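Local coordinates for protein beta-catenin homolog sys-1 (Caenorhabditis elegans, PDB 3C2G) that acts as a transcription coregulator in the Wnt signaling asymmetry pathway, binding the TCF transcription factor POP-1 directly through an armadillo-repeat domain, at residues E396-C399 / N400-T404. Sequence-based numbering, arbitrary orientation.
Sequences EIIC and NCLRT
Cys399 and Arg403 sit one turn apart on helix 388-409, joined by the backbone bond from Arg403 N to Cys399 O (3.1 Å). The same i to i+4 pattern carries Asn400 N to Glu396 O, Cys401 N to Ile397 O and Leu402 N to Ile398 O. From CB to tip, Arg403 first lays its CB 3.4 Å from Cys399 O; the chain then bends at CG-CD (chi3 39°), turning the guanidinium back along the helix. There NH1 comes within 3.8 Å of Cys399 O, obliquely, and 3.9 Å of Cys399 SG, a side chain small enough to let the guanidinium come so near. NH2 donates to Asn400 OD1 at 2.8 Å, OD1 standing 22° out of the guanidinium plane. Ser350 of helix 339-352 also bonds NH2. An amide suits the place of Asn400 because it faces two ways, OD1 accepting from Arg403 and ND2 bonded to Thr346; an alanine here would probably leave Thr346 without this partner and the guanidinium freer to swing. On another side, Ile398 CG2 and Leu402 CD1 lie alongside at 3.9 Å, branched hydrocarbons suited to packing against helix 457-472. The helix is thus apolar toward helix 457-472, while its amide and guanidinium bond to helix 339-352 and form a polar patch on which the bound peptide rests, Asn400 on an aromatic side chain and Arg403 on a basic one, whose charge the bonds to OD1 and Ser350 may partly offset at the guanidinium.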
loop_
_atom_site.group_PDB
_atom_site.type_symbol
_atom_site.label_atom_id
_atom_site.label_comp_id
_atom_site.label_asym_id
_atom_site.label_seq_id
_atom_site.Cartn_x
_atom_site.Cartn_y
_atom_site.Cartn_z
ATOM N N GLU A 396 -13.956 -2.338 -3.214
ATOM C CA GLU A 396 -13.104 -2.162 -2.042
ATOM C C GLU A 396 -13.498 -0.942 -1.191
ATOM O O GLU A 396 -13.326 -0.944 0.031
ATOM C CB GLU A 396 -11.645 -2.045 -2.490
ATOM C CG GLU A 396 -11.007 -3.361 -2.996
ATOM C CD GLU A 396 -9.725 -3.134 -3.805
ATOM O OE1 GLU A 396 -9.627 -2.104 -4.513
ATOM O OE2 GLU A 396 -8.821 -3.995 -3.748
ATOM N N ILE A 397 -14.024 0.097 -1.828
ATOM C CA ILE A 397 -14.496 1.278 -1.104
ATOM C C ILE A 397 -15.720 0.969 -0.215
ATOM O O ILE A 397 -15.717 1.261 0.987
ATOM C CB ILE A 397 -14.785 2.465 -2.055
ATOM C CG1 ILE A 397 -13.464 3.010 -2.625
ATOM C CG2 ILE A 397 -15.552 3.561 -1.316
ATOM C CD1 ILE A 397 -13.613 4.113 -3.632
ATOM N N ILE A 398 -16.754 0.379 -0.812
ATOM C CA ILE A 398 -17.945 -0.016 -0.072
ATOM C C ILE A 398 -17.563 -0.991 1.032
ATOM O O ILE A 398 -18.072 -0.917 2.149
ATOM C CB ILE A 398 -18.994 -0.652 -0.995
ATOM C CG1 ILE A 398 -19.454 0.367 -2.033
ATOM C CG2 ILE A 398 -20.204 -1.163 -0.182
ATOM C CD1 ILE A 398 -20.204 -0.268 -3.185
ATOM N N CYS A 399 -16.640 -1.891 0.714
ATOM C CA CYS A 399 -16.168 -2.847 1.689
ATOM C C CYS A 399 -15.506 -2.161 2.885
ATOM O O CYS A 399 -15.768 -2.539 4.022
ATOM C CB CYS A 399 -15.228 -3.841 1.046
ATOM S SG CYS A 399 -14.903 -5.223 2.134
ATOM N N ASN A 400 -14.666 -1.152 2.626
ATOM C CA ASN A 400 -14.098 -0.324 3.689
ATOM C C ASN A 400 -15.153 0.352 4.553
ATOM O O ASN A 400 -15.022 0.385 5.773
ATOM C CB ASN A 400 -13.206 0.781 3.112
ATOM C CG ASN A 400 -11.902 0.256 2.533
ATOM O OD1 ASN A 400 -11.422 -0.816 2.901
ATOM N ND2 ASN A 400 -11.314 1.032 1.638
ATOM N N CYS A 401 -16.169 0.927 3.926
ATOM C CA CYS A 401 -17.195 1.658 4.670
ATOM C C CYS A 401 -17.976 0.751 5.624
ATOM O O CYS A 401 -18.126 1.073 6.797
ATOM C CB CYS A 401 -18.129 2.403 3.727
ATOM S SG CYS A 401 -17.361 3.801 2.844
ATOM N N LEU A 402 -18.408 -0.404 5.129
ATOM C CA LEU A 402 -19.153 -1.367 5.924
ATOM C C LEU A 402 -18.316 -1.984 7.030
ATOM O O LEU A 402 -18.835 -2.299 8.110
ATOM C CB LEU A 402 -19.732 -2.463 5.039
ATOM C CG LEU A 402 -20.721 -2.032 3.961
ATOM C CD1 LEU A 402 -20.981 -3.220 3.086
ATOM C CD2 LEU A 402 -22.047 -1.472 4.519
ATOM N N ARG A 403 -17.026 -2.163 6.779
ATOM C CA ARG A 403 -16.127 -2.638 7.837
ATOM C C ARG A 403 -16.011 -1.571 8.946
ATOM O O ARG A 403 -15.953 -1.886 10.129
ATOM C CB ARG A 403 -14.757 -3.001 7.256
ATOM C CG ARG A 403 -14.110 -4.215 7.904
ATOM C CD ARG A 403 -12.770 -4.642 7.237
ATOM N NE ARG A 403 -11.951 -3.496 6.848
ATOM C CZ ARG A 403 -11.719 -3.144 5.588
ATOM N NH1 ARG A 403 -12.221 -3.876 4.590
ATOM N NH2 ARG A 403 -10.988 -2.055 5.329
ATOM N N THR A 404 -16.014 -0.302 8.566
ATOM C CA THR A 404 -16.010 0.755 9.559
ATOM C C THR A 404 -17.323 0.750 10.340
ATOM O O THR A 404 -17.306 0.877 11.566
ATOM C CB THR A 404 -15.796 2.129 8.922
ATOM O OG1 THR A 404 -14.639 2.075 8.088
ATOM C CG2 THR A 404 -15.629 3.205 9.996
#